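DUF4621 domain-containing protein (Parabacteroides distasonis, PDB 4H3W) is of unknown function but is probably a secreted protein built from two beta-barrel domains. Local coordinates at residues Gly25-Asp30 against Asn241-Asp246; Ala233-Glu238 against Ile249-Met254. One frame throughout, in Å; residues are numbered along the deposited sequence. Where two conformers were deposited one is given.

Interaction 1. Residues Gly25-Asp30 against Asn241-Asp246; sequences GYVTSD and NEMPFD
The turn that carries the chain from strand 233-240 to strand 246-254 sends one side chain, that of selenomethionine M243, against the start of helix 29-32. Its methyl does most of the touching. CE lies over the face of the T28-S29 peptide, 3.3 Å from T28 C and close to S29 N as well. V27 O comes within 3.6 Å of CE. V27 adds an apolar flank, its CG2 standing 4.3 Å from M243 CE. Further back, SE rests 3.9 Å from S29 CA. A long unbranched chain suits this place: it runs extended as far as the selenium and then bends at chi3 (-142°), laying the methyl on the peptide. The connection begins with an Asx turn, in which N241 OD1 accepts from M243 N at 2.9 Å with an N-H...O angle of 152°, the donor standing well above the carbonyl plane. That oxygen also has a bond with the hydroxyl of T316, so the short asparagine both shapes the turn and ties it to the loop just before strand 317-319. P244 follows at the centre of an inverse gamma turn, a tight bend its ring accommodates. On the helix side T28 is the N-cap, and its backbone N is bound by D31 OD2. Small S29 lets M243 come close, and its hydroxyl, buried here, is bonded to the backbone O of the dimethyl-lysine at position 311.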
ATOM      1  N   GLY A  25      -6.439  21.902  -3.046  1.00 61.30           N
ATOM      2  CA  GLY A  25      -5.888  20.551  -3.047  1.00 51.76           C
ATOM      3  C   GLY A  25      -7.118  19.650  -3.037  1.00 69.92           C
ATOM      4  O   GLY A  25      -8.170  19.947  -2.419  1.00 65.26           O
ATOM      5  N   TYR A  26      -7.009  18.564  -3.768  1.00 66.55           N
ATOM      6  CA  TYR A  26      -8.155  17.718  -3.993  1.00 72.51           C
ATOM      7  C   TYR A  26      -7.557  16.572  -4.716  1.00 61.15           C
ATOM      8  O   TYR A  26      -7.117  16.749  -5.838  1.00 50.96           O
ATOM      9  CB  TYR A  26      -9.224  18.422  -4.841  1.00 74.09           C
ATOM     10  CG  TYR A  26     -10.228  17.558  -5.606  1.00 68.57           C
ATOM     11  CD1 TYR A  26      -9.821  16.657  -6.590  1.00 74.62           C
ATOM     12  CD2 TYR A  26     -11.587  17.719  -5.406  1.00 61.55           C
ATOM     13  CE1 TYR A  26     -10.738  15.905  -7.305  1.00 75.81           C
ATOM     14  CE2 TYR A  26     -12.513  16.974  -6.116  1.00 76.38           C
ATOM     15  CZ  TYR A  26     -12.084  16.073  -7.067  1.00 78.98           C
ATOM     16  OH  TYR A  26     -13.004  15.343  -7.776  1.00 94.49           O
ATOM     17  N   VAL A  27      -7.489  15.411  -4.080  1.00 43.70           N
ATOM     18  CA  VAL A  27      -6.835  14.277  -4.711  1.00 41.20           C
ATOM     19  C   VAL A  27      -7.715  13.029  -4.611  1.00 43.41           C
ATOM     20  O   VAL A  27      -8.540  12.925  -3.709  1.00 44.84           O
ATOM     21  CB  VAL A  27      -5.472  14.046  -4.066  1.00 49.36           C
ATOM     22  CG1 VAL A  27      -4.551  15.202  -4.398  1.00 51.53           C
ATOM     23  CG2 VAL A  27      -5.585  13.897  -2.548  1.00 44.21           C
ATOM     24  N   THR A  28      -7.598  12.139  -5.585  1.00 41.97           N
ATOM     25  CA  THR A  28      -8.357  10.886  -5.580  0.67 36.67           C
ATOM     26  C   THR A  28      -7.428   9.764  -5.172  1.00 38.88           C
ATOM     27  O   THR A  28      -6.219   9.972  -5.078  1.00 37.62           O
ATOM     28  CB  THR A  28      -8.959  10.518  -6.939  0.67 38.64           C
ATOM     29  OG1 THR A  28      -7.894  10.228  -7.843  0.67 33.87           O
ATOM     30  CG2 THR A  28      -9.842  11.653  -7.486  0.67 39.00           C
ATOM     31  N   SER A  29      -7.993   8.591  -4.917  1.00 34.93           N
ATOM     32  CA  SER A  29      -7.199   7.453  -4.464  1.00 38.76           C
ATOM     33  C   SER A  29      -6.033   7.257  -5.404  1.00 45.08           C
ATOM     34  O   SER A  29      -4.875   7.161  -4.968  1.00 36.61           O
ATOM     35  CB  SER A  29      -8.022   6.182  -4.418  1.00 40.00           C
ATOM     36  OG  SER A  29      -9.035   6.277  -3.463  1.00 47.75           O
ATOM     37  N   ASP A  30      -6.321   7.291  -6.697  1.00 35.82           N
ATOM     38  CA  ASP A  30      -5.259   6.990  -7.662  1.00 36.39           C
ATOM     39  C   ASP A  30      -4.248   8.167  -7.913  1.00 32.44           C
ATOM     40  O   ASP A  30      -3.212   7.964  -8.500  1.00 37.15           O
ATOM     41  CB  ASP A  30      -5.899   6.354  -8.933  1.00 40.94           C
ATOM     42  CG  ASP A  30      -6.650   7.331  -9.799  1.00 46.00           C
ATOM     43  OD1 ASP A  30      -6.873   8.491  -9.408  1.00 54.63           O
ATOM     44  OD2 ASP A  30      -7.019   6.920 -10.912  1.00 62.70           O
ATOM     45  N   ASN A 241     -11.371  13.635   4.276  1.00 34.09           N
ATOM     46  CA  ASN A 241     -10.661  12.443   3.810  1.00 30.22           C
ATOM     47  C   ASN A 241     -11.598  11.255   3.753  1.00 32.19           C
ATOM     48  O   ASN A 241     -12.171  10.872   4.770  1.00 33.66           O
ATOM     49  CB  ASN A 241      -9.494  12.151   4.723  1.00 32.30           C
ATOM     50  CG  ASN A 241      -8.697  10.953   4.285  1.00 29.37           C
ATOM     51  OD1 ASN A 241      -8.759  10.536   3.117  1.00 31.20           O
ATOM     52  ND2 ASN A 241      -7.912  10.398   5.203  1.00 29.64           N
ATOM     53  N   GLU A 242     -11.745  10.669   2.570  1.00 28.44           N
ATOM     54  CA  GLU A 242     -12.559   9.468   2.383  1.00 30.47           C
ATOM     55  C   GLU A 242     -11.704   8.181   2.265  1.00 29.42           C
ATOM     56  O   GLU A 242     -12.220   7.079   2.225  1.00 32.06           O
ATOM     57  CB  GLU A 242     -13.398   9.595   1.126  1.00 34.68           C
ATOM     58  CG  GLU A 242     -14.516  10.632   1.157  1.00 42.61           C
ATOM     59  CD  GLU A 242     -15.162  10.844  -0.238  1.00 44.67           C
ATOM     60  OE1 GLU A 242     -14.724  10.263  -1.242  1.00 38.06           O
ATOM     61  OE2 GLU A 242     -16.109  11.602  -0.350  1.00 49.19           O
HETATM   62  N   MSE A 243     -10.391   8.341   2.241  1.00 28.29           N
HETATM   63  CA  MSE A 243      -9.482   7.228   2.068  1.00 25.95           C
HETATM   64  C   MSE A 243      -9.201   6.574   3.409  1.00 27.68           C
HETATM   65  O   MSE A 243      -9.280   7.220   4.448  1.00 32.63           O
HETATM   66  CB  MSE A 243      -8.165   7.723   1.467  1.00 24.01           C
HETATM   67  CG  MSE A 243      -8.350   8.087  -0.004  1.00 25.84           C
HETATM   68 SE   MSE A 243      -6.622   8.688  -0.768  0.75 33.31          SE
HETATM   69  CE  MSE A 243      -7.483  10.072  -1.871  1.00 37.22           C
ATOM     70  N   PRO A 244      -8.809   5.296   3.396  1.00 26.15           N
ATOM     71  CA  PRO A 244      -8.594   4.522   4.633  1.00 26.10           C
ATOM     72  C   PRO A 244      -7.184   4.673   5.219  1.00 31.36           C
ATOM     73  O   PRO A 244      -6.520   3.669   5.479  1.00 38.10           O
ATOM     74  CB  PRO A 244      -8.823   3.094   4.139  1.00 26.52           C
ATOM     75  CG  PRO A 244      -8.224   3.116   2.754  1.00 24.60           C
ATOM     76  CD  PRO A 244      -8.617   4.457   2.199  1.00 24.92           C
ATOM     77  N   PHE A 245      -6.706   5.917   5.345  1.00 25.80           N
ATOM     78  CA  PHE A 245      -5.457   6.249   5.951  1.00 27.87           C
ATOM     79  C   PHE A 245      -5.682   7.402   6.882  1.00 25.89           C
ATOM     80  O   PHE A 245      -6.434   8.311   6.557  1.00 25.21           O
ATOM     81  CB  PHE A 245      -4.406   6.776   4.943  1.00 28.16           C
ATOM     82  CG  PHE A 245      -4.284   6.003   3.685  1.00 27.63           C
ATOM     83  CD1 PHE A 245      -3.671   4.774   3.676  1.00 30.22           C
ATOM     84  CD2 PHE A 245      -4.724   6.552   2.488  1.00 31.07           C
ATOM     85  CE1 PHE A 245      -3.516   4.064   2.460  1.00 29.27           C
ATOM     86  CE2 PHE A 245      -4.597   5.859   1.295  1.00 33.55           C
ATOM     87  CZ  PHE A 245      -3.999   4.617   1.277  1.00 29.52           C
ATOM     88  N   ASP A 246      -5.000   7.407   8.018  1.00 27.22           N
ATOM     89  CA  ASP A 246      -4.813   8.632   8.780  1.00 25.01           C
ATOM     90  C   ASP A 246      -3.663   9.430   8.140  1.00 26.78           C
ATOM     91  O   ASP A 246      -2.821   8.855   7.471  1.00 25.03           O
ATOM     92  CB  ASP A 246      -4.489   8.332  10.229  1.00 27.64           C
ATOM     93  CG  ASP A 246      -5.668   7.795  10.998  1.00 32.61           C
ATOM     94  OD1 ASP A 246      -6.850   8.094  10.681  1.00 31.34           O
ATOM     95  OD2 ASP A 246      -5.392   7.043  11.937  1.00 33.78           O
TER

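Interaction 2. Residues Ala233-Glu238 against Ile249-Met254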
ATOM      1  N   ALA A 233       1.009  35.592   9.621  1.00 29.23           N
ATOM      2  CA  ALA A 233      -0.085  34.951   8.885  1.00 27.87           C
ATOM      3  C   ALA A 233      -0.249  33.514   9.267  1.00 29.52           C
ATOM      4  O   ALA A 233       0.543  32.961  10.003  1.00 27.95           O
ATOM      5  CB  ALA A 233       0.162  35.068   7.381  1.00 25.80           C
ATOM      6  N   ARG A 234      -1.323  32.897   8.777  1.00 29.76           N
ATOM      7  CA  ARG A 234      -1.463  31.473   8.890  1.00 28.48           C
ATOM      8  C   ARG A 234      -2.133  30.944   7.647  1.00 26.25           C
ATOM      9  O   ARG A 234      -2.919  31.639   6.970  1.00 25.10           O
ATOM     10  CB  ARG A 234      -2.230  31.017  10.161  1.00 30.65           C
ATOM     11  CG  ARG A 234      -3.580  31.641  10.449  1.00 42.10           C
ATOM     12  CD  ARG A 234      -3.979  31.403  11.912  1.00 46.91           C
ATOM     13  NE  ARG A 234      -5.426  31.372  12.145  1.00 63.46           N
ATOM     14  CZ  ARG A 234      -6.216  32.444  12.217  1.00 70.57           C
ATOM     15  NH1 ARG A 234      -5.726  33.676  12.056  1.00 67.48           N
ATOM     16  NH2 ARG A 234      -7.513  32.282  12.435  1.00 70.29           N
ATOM     17  N   ILE A 235      -1.798  29.706   7.359  1.00 25.60           N
ATOM     18  CA  ILE A 235      -2.469  28.949   6.321  1.00 24.32           C
ATOM     19  C   ILE A 235      -3.318  27.939   7.041  1.00 27.40           C
ATOM     20  O   ILE A 235      -2.794  27.173   7.866  1.00 25.67           O
ATOM     21  CB  ILE A 235      -1.486  28.272   5.397  1.00 24.98           C
ATOM     22  CG1 ILE A 235      -0.724  29.353   4.630  1.00 25.00           C
ATOM     23  CG2 ILE A 235      -2.218  27.314   4.455  1.00 26.40           C
ATOM     24  CD1 ILE A 235       0.479  28.839   3.899  1.00 25.84           C
ATOM     25  N   TYR A 236      -4.615  27.934   6.765  1.00 27.92           N
ATOM     26  CA  TYR A 236      -5.507  27.091   7.551  1.00 32.90           C
ATOM     27  C   TYR A 236      -6.732  26.688   6.787  1.00 38.39           C
ATOM     28  O   TYR A 236      -7.036  27.256   5.757  1.00 39.84           O
ATOM     29  CB  TYR A 236      -5.908  27.782   8.868  1.00 43.84           C
ATOM     30  CG  TYR A 236      -6.930  28.917   8.781  1.00 48.39           C
ATOM     31  CD1 TYR A 236      -6.691  30.045   8.002  1.00 48.42           C
ATOM     32  CD2 TYR A 236      -8.111  28.871   9.530  1.00 64.99           C
ATOM     33  CE1 TYR A 236      -7.601  31.089   7.946  1.00 59.13           C
ATOM     34  CE2 TYR A 236      -9.033  29.910   9.480  1.00 68.63           C
ATOM     35  CZ  TYR A 236      -8.774  31.016   8.688  1.00 67.17           C
ATOM     36  OH  TYR A 236      -9.679  32.044   8.640  1.00 70.91           O
ATOM     37  N   GLY A 237      -7.435  25.699   7.331  1.00 45.14           N
ATOM     38  CA  GLY A 237      -8.731  25.274   6.800  1.00 44.13           C
ATOM     39  C   GLY A 237      -9.063  23.815   7.055  1.00 44.54           C
ATOM     40  O   GLY A 237      -8.394  23.136   7.846  1.00 32.94           O
ATOM     41  N   GLU A 238     -10.095  23.331   6.362  1.00 51.54           N
ATOM     42  CA  GLU A 238     -10.617  22.006   6.631  1.00 50.11           C
ATOM     43  C   GLU A 238     -10.179  20.994   5.561  1.00 34.36           C
ATOM     44  O   GLU A 238     -10.091  21.275   4.353  1.00 30.71           O
ATOM     45  CB  GLU A 238     -12.157  22.005   6.770  1.00 70.72           C
ATOM     46  CG  GLU A 238     -12.630  20.946   7.779  1.00 84.91           C
ATOM     47  CD  GLU A 238     -14.045  20.427   7.574  1.00 88.57           C
ATOM     48  OE1 GLU A 238     -14.580  20.498   6.443  1.00 96.58           O
ATOM     49  OE2 GLU A 238     -14.616  19.920   8.564  1.00 93.42           O
ATOM     50  N   ILE A 249       0.118  15.752   8.068  1.00 20.42           N
ATOM     51  CA  ILE A 249       0.397  16.599   6.934  1.00 23.76           C
ATOM     52  C   ILE A 249       1.533  17.548   7.274  1.00 23.81           C
ATOM     53  O   ILE A 249       1.445  18.371   8.189  1.00 24.60           O
ATOM     54  CB  ILE A 249      -0.841  17.385   6.486  1.00 22.25           C
ATOM     55  CG1 ILE A 249      -1.953  16.424   6.089  1.00 28.25           C
ATOM     56  CG2 ILE A 249      -0.489  18.336   5.345  1.00 22.27           C
ATOM     57  CD1 ILE A 249      -3.307  17.078   6.002  1.00 33.64           C
ATOM     58  N   GLU A 250       2.569  17.461   6.453  1.00 24.29           N
ATOM     59  CA  GLU A 250       3.725  18.337   6.530  1.00 29.12           C
ATOM     60  C   GLU A 250       3.718  19.237   5.302  1.00 29.19           C
ATOM     61  O   GLU A 250       3.755  18.749   4.181  1.00 29.10           O
ATOM     62  CB  GLU A 250       4.990  17.490   6.596  1.00 29.01           C
ATOM     63  CG  GLU A 250       6.318  18.237   6.669  1.00 39.35           C
ATOM     64  CD  GLU A 250       7.544  17.341   6.335  1.00 43.13           C
ATOM     65  OE1 GLU A 250       7.388  16.278   5.663  1.00 35.42           O
ATOM     66  OE2 GLU A 250       8.671  17.703   6.755  1.00 37.93           O
HETATM   67  N   MSE A 251       3.717  20.544   5.525  1.00 27.06           N
HETATM   68  CA  MSE A 251       3.613  21.514   4.443  1.00 26.65           C
HETATM   69  C   MSE A 251       4.971  22.038   4.040  1.00 24.72           C
HETATM   70  O   MSE A 251       5.765  22.488   4.887  1.00 28.02           O
HETATM   71  CB  MSE A 251       2.717  22.671   4.917  1.00 26.52           C
HETATM   72  CG  MSE A 251       2.718  23.783   3.875  1.00 29.62           C
HETATM   73 SE   MSE A 251       1.307  25.109   4.233  0.75 31.57          SE
HETATM   74  CE  MSE A 251      -0.250  24.031   3.768  1.00 35.52           C
ATOM     75  N   VAL A 252       5.249  22.012   2.736  1.00 26.50           N
ATOM     76  CA  VAL A 252       6.440  22.632   2.203  1.00 23.80           C
ATOM     77  C   VAL A 252       6.053  23.698   1.209  1.00 25.57           C
ATOM     78  O   VAL A 252       5.252  23.486   0.307  1.00 28.72           O
ATOM     79  CB  VAL A 252       7.394  21.620   1.532  1.00 29.01           C
ATOM     80  CG1 VAL A 252       8.715  22.299   1.140  1.00 28.27           C
ATOM     81  CG2 VAL A 252       7.643  20.423   2.453  1.00 32.80           C
ATOM     82  N   ILE A 253       6.650  24.870   1.388  1.00 25.74           N
ATOM     83  CA  ILE A 253       6.423  25.978   0.507  1.00 26.71           C
ATOM     84  C   ILE A 253       7.556  25.968  -0.498  1.00 29.97           C
ATOM     85  O   ILE A 253       8.696  25.970  -0.093  1.00 29.14           O
ATOM     86  CB  ILE A 253       6.419  27.320   1.274  1.00 26.02           C
ATOM     87  CG1 ILE A 253       5.419  27.299   2.445  1.00 28.01           C
ATOM     88  CG2 ILE A 253       6.127  28.472   0.321  1.00 27.59           C
ATOM     89  CD1 ILE A 253       3.996  27.132   2.022  1.00 28.78           C
HETATM   90  N   MSE A 254       7.208  26.009  -1.790  1.00 31.26           N
HETATM   91  CA  MSE A 254       8.159  25.925  -2.891  1.00 31.17           C
HETATM   92  C   MSE A 254       8.190  27.203  -3.706  1.00 28.28           C
HETATM   93  O   MSE A 254       7.159  27.836  -3.961  1.00 29.41           O
HETATM   94  CB  MSE A 254       7.739  24.821  -3.854  1.00 31.93           C
HETATM   95  CG  MSE A 254       7.548  23.433  -3.241  1.00 35.69           C
HETATM   96 SE   MSE A 254       9.325  22.710  -2.872  0.75 41.65          SE
HETATM   97  CE  MSE A 254       9.575  21.519  -4.449  1.00 46.48           C
TER
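The one ring of strand 233-238 belongs to Y236, which points away from M251, and the guanidinium NH2 of R234 sits 4.0 Å above one of its faces, displaced toward the rim; on the other side of the strand I235 meets M251. Across the contact the touching side chains are all apolar. I235 reaches over with both branches: its CD1 comes 3.8 Å from M251 SE, and its CG2 lies 3.9 Å from M251 CE, so both branches lie against the same side of the selenomethionine's end, CD1 at the selenium and CG2 alongside the methyl, the two side chains crossing at a slant. M251 leaves its strand with CG opposite the backbone N (chi1 173°) and turns only at chi3 (-71°), which brings the methyl round to the CG2 branch. The two strands follow one another in sequence yet belong to different sheets of the barrel domain, and they face each other through its core, with I235 CA and M251 CA 9.8 Å apart and no hydrogen bond between the segments. Alternation along 249-254 fits this: I249, M251 and I253 are buried, whereas E250, V252 and M254 are partly exposed, and E250 OE1 bonds to H300 and N298. I253 supplies a lighter touch, its CD1 lying 4.3 Å from I235 CD1. M251's unbranched chain carries its selenium and methyl out to I235, whose two branches give it a broad apolar surface. L22 and L322 also pack on I235, while L297 and F279 do so on M251.

The centres of the two contacts lie about 17 Å apart in one barrel domain. Along the chain the segments alternate: 25-30, then 233-238, 241-246 and 249-254, so the last three follow one continuous path up strand 233-240, round the turn and along strand 246-254. Strands 25-26 and 233-240 share an antiparallel sheet, with 317-319 between them, whereas 246-254 belongs to another sheet. Interaction 2 therefore joins the two sheets through the core, and interaction 1 packs the connecting turn against the N-terminal part of the chain, nearer the middle of the molecule, where S29 also touches Y48 of strand 47-55. Interaction 1 thus spans over 200 residues, while interaction 2 is local in sequence.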